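Local coordinates for Cys-Gly metallodipeptidase DUG1 (Saccharomyces cerevisiae, PDB 4G1P), which hydrolyses the dipeptide Cys-Gly as a metal-dependent M20 peptidase and serves as the catalytic subunit of the glutathione-degrading complex, at residues V97-H102 against T165-M170. Numbering follows the deposited sequence.
Sequences VLVYGH and TCFEGM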
ATOM      1  N   VAL A  97      34.624   9.342  26.273  1.00 18.69           N
ATOM      2  CA  VAL A  97      33.218   9.009  26.073  1.00 22.90           C
ATOM      3  C   VAL A  97      32.892   8.815  24.594  1.00 21.56           C
ATOM      4  O   VAL A  97      33.174   9.674  23.761  1.00 17.52           O
ATOM      5  CB  VAL A  97      32.278  10.077  26.651  1.00 23.44           C
ATOM      6  CG1 VAL A  97      30.835   9.663  26.446  1.00 21.39           C
ATOM      7  CG2 VAL A  97      32.556  10.276  28.119  1.00 21.63           C
ATOM      8  N   LEU A  98      32.313   7.665  24.275  1.00 23.36           N
ATOM      9  CA  LEU A  98      31.840   7.407  22.923  1.00 21.38           C
ATOM     10  C   LEU A  98      30.375   7.804  22.847  1.00 23.35           C
ATOM     11  O   LEU A  98      29.553   7.359  23.672  1.00 20.45           O
ATOM     12  CB  LEU A  98      32.016   5.933  22.558  1.00 21.84           C
ATOM     13  CG  LEU A  98      31.391   5.449  21.244  1.00 21.72           C
ATOM     14  CD1 LEU A  98      31.803   6.350  20.125  1.00 26.02           C
ATOM     15  CD2 LEU A  98      31.839   4.049  20.921  1.00 19.23           C
ATOM     16  N   VAL A  99      30.053   8.663  21.880  1.00 19.30           N
ATOM     17  CA  VAL A  99      28.655   8.984  21.613  1.00 17.48           C
ATOM     18  C   VAL A  99      28.209   8.408  20.283  1.00 16.97           C
ATOM     19  O   VAL A  99      28.914   8.501  19.277  1.00 17.82           O
ATOM     20  CB  VAL A  99      28.350  10.504  21.676  1.00 16.50           C
ATOM     21  CG1 VAL A  99      28.566  11.020  23.083  1.00 19.21           C
ATOM     22  CG2 VAL A  99      29.194  11.284  20.673  1.00 17.03           C
ATOM     23  N   TYR A 100      27.026   7.804  20.300  1.00 18.43           N
ATOM     24  CA  TYR A 100      26.421   7.205  19.117  1.00 16.04           C
ATOM     25  C   TYR A 100      25.091   7.870  18.798  1.00 20.16           C
ATOM     26  O   TYR A 100      24.333   8.244  19.708  1.00 19.18           O
ATOM     27  CB  TYR A 100      26.182   5.724  19.363  1.00 15.89           C
ATOM     28  CG  TYR A 100      25.134   5.098  18.471  1.00 18.88           C
ATOM     29  CD1 TYR A 100      23.778   5.146  18.805  1.00 18.46           C
ATOM     30  CD2 TYR A 100      25.501   4.430  17.314  1.00 18.03           C
ATOM     31  CE1 TYR A 100      22.829   4.586  17.992  1.00 19.04           C
ATOM     32  CE2 TYR A 100      24.558   3.849  16.506  1.00 19.07           C
ATOM     33  CZ  TYR A 100      23.226   3.930  16.847  1.00 18.83           C
ATOM     34  OH  TYR A 100      22.294   3.348  16.037  1.00 18.67           O
ATOM     35  N   GLY A 101      24.803   7.980  17.502  1.00 19.21           N
ATOM     36  CA  GLY A 101      23.527   8.467  17.007  1.00 15.42           C
ATOM     37  C   GLY A 101      23.357   8.040  15.559  1.00 20.07           C
ATOM     38  O   GLY A 101      24.169   7.279  15.020  1.00 21.97           O
ATOM     39  N   HIS A 102      22.315   8.521  14.903  1.00 15.44           N
ATOM     40  CA  HIS A 102      22.114   8.120  13.526  1.00 16.74           C
ATOM     41  C   HIS A 102      21.602   9.239  12.653  1.00 17.84           C
ATOM     42  O   HIS A 102      20.740  10.030  13.058  1.00 15.33           O
ATOM     43  CB  HIS A 102      21.217   6.882  13.427  1.00 18.05           C
ATOM     44  CG  HIS A 102      19.785   7.111  13.808  1.00 21.06           C
ATOM     45  ND1 HIS A 102      18.829   7.525  12.902  1.00 16.45           N
ATOM     46  CD2 HIS A 102      19.133   6.923  14.983  1.00 20.30           C
ATOM     47  CE1 HIS A 102      17.659   7.611  13.514  1.00 17.69           C
ATOM     48  NE2 HIS A 102      17.816   7.247  14.775  1.00 18.18           N
ATOM     49  N   THR A 165      33.202   9.391  18.345  1.00 22.00           N
ATOM     50  CA  THR A 165      31.920   9.442  17.688  1.00 18.09           C
ATOM     51  C   THR A 165      31.686   8.179  16.910  1.00 18.56           C
ATOM     52  O   THR A 165      32.614   7.598  16.378  1.00 22.15           O
ATOM     53  CB  THR A 165      31.841  10.674  16.766  1.00 20.01           C
ATOM     54  OG1 THR A 165      30.576  11.287  16.929  1.00 29.45           O
ATOM     55  CG2 THR A 165      31.967  10.316  15.333  1.00 18.48           C
ATOM     56  N   CYS A 166      30.437   7.747  16.863  1.00 20.02           N
ATOM     57  CA  CYS A 166      30.049   6.611  16.045  1.00 18.83           C
ATOM     58  C   CYS A 166      28.626   6.844  15.495  1.00 19.27           C
ATOM     59  O   CYS A 166      27.633   6.468  16.111  1.00 18.28           O
ATOM     60  CB  CYS A 166      30.146   5.314  16.859  1.00 15.11           C
ATOM     61  SG  CYS A 166      29.677   3.825  15.931  1.00 22.46           S
ATOM     62  N   PHE A 167      28.543   7.495  14.340  1.00 21.70           N
ATOM     63  CA  PHE A 167      27.267   7.896  13.743  1.00 20.71           C
ATOM     64  C   PHE A 167      26.944   7.042  12.510  1.00 20.30           C
ATOM     65  O   PHE A 167      27.665   7.086  11.510  1.00 22.33           O
ATOM     66  CB  PHE A 167      27.323   9.376  13.341  1.00 18.22           C
ATOM     67  CG  PHE A 167      27.488  10.335  14.504  1.00 19.82           C
ATOM     68  CD1 PHE A 167      27.024  10.012  15.773  1.00 21.87           C
ATOM     69  CD2 PHE A 167      28.094  11.580  14.317  1.00 22.82           C
ATOM     70  CE1 PHE A 167      27.170  10.910  16.847  1.00 18.54           C
ATOM     71  CE2 PHE A 167      28.245  12.491  15.383  1.00 17.50           C
ATOM     72  CZ  PHE A 167      27.776  12.157  16.647  1.00 17.01           C
ATOM     73  N   GLU A 168      25.875   6.255  12.573  1.00 17.76           N
ATOM     74  CA  GLU A 168      25.525   5.389  11.444  1.00 20.67           C
ATOM     75  C   GLU A 168      24.388   5.999  10.649  1.00 21.25           C
ATOM     76  O   GLU A 168      23.777   6.976  11.090  1.00 19.94           O
ATOM     77  CB  GLU A 168      25.124   3.977  11.902  1.00 21.59           C
ATOM     78  CG  GLU A 168      23.778   3.925  12.630  1.00 21.53           C
ATOM     79  CD  GLU A 168      23.118   2.557  12.575  1.00 21.34           C
ATOM     80  OE1 GLU A 168      23.210   1.886  11.530  1.00 21.62           O
ATOM     81  OE2 GLU A 168      22.502   2.153  13.579  1.00 20.38           O
ATOM     82  N   GLY A 169      24.105   5.411   9.487  1.00 21.23           N
ATOM     83  CA  GLY A 169      23.037   5.872   8.616  1.00 19.10           C
ATOM     84  C   GLY A 169      22.122   4.744   8.158  1.00 22.28           C
ATOM     85  O   GLY A 169      21.513   4.811   7.084  1.00 18.29           O
ATOM     86  N   MET A 170      22.016   3.703   8.979  1.00 19.00           N
ATOM     87  CA  MET A 170      21.113   2.602   8.680  1.00 19.02           C
ATOM     88  C   MET A 170      20.211   2.277   9.863  1.00 22.40           C
ATOM     89  O   MET A 170      19.632   1.192   9.920  1.00 22.30           O
ATOM     90  CB  MET A 170      21.891   1.343   8.269  1.00 21.38           C
ATOM     91  CG  MET A 170      22.385   1.328   6.822  1.00 23.12           C
ATOM     92  SD  MET A 170      21.055   1.358   5.602  1.00 23.86           S
ATOM     93  CE  MET A 170      20.537  -0.344   5.581  1.00 27.24           C
TER
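Glu168 OE2 is gripped by two hydroxyls. Tyr100 OH donates to Glu168 OE2 across the strands at 2.7 Å, and Ser175 OG, in the chain that follows, also hydrogen-bonds to it. The tyrosine bond uses the anti lone pair of OE2. OE2 lies at the edge of the Tyr100 ring, in the plane of the ring, and the carboxylate is turned 53° from it. Tyr100 has CG anti to the backbone N (chi1 159°), which lays its ring along the sheet toward Glu168. A phenylalanine here would probably leave OE2 with only one of these two hydroxyl partners, Ser175 OG, and the carboxylate freer to turn. The strands through 97-102 and 165-168 run parallel as neighbours in the central sheet of the catalytic alpha/beta domain. Cys166 N bonds to Val99 O at 3.0 Å and Glu168 N to Gly101 O at 3.2 Å. Between them, Gly101 N reaches Cys166 O only weakly. On the Tyr100 face, Leu98 CD1 packs on Cys166 CB at 3.8 Å, and helix 426-433 covers both residues through Phe429. On the other face, the edge of the Phe167 ring meets the Gly101 backbone, with Phe167 CD1 3.5 Å from Gly101 N. His102 ends the strand and is probably a zinc ligand, as in related peptidases; here its side chain lies about 4 Å from a bound zinc ion. The imidazole leads away toward Asp137 and Asp200, with ND1 hydrogen-bonded to Asp104 O.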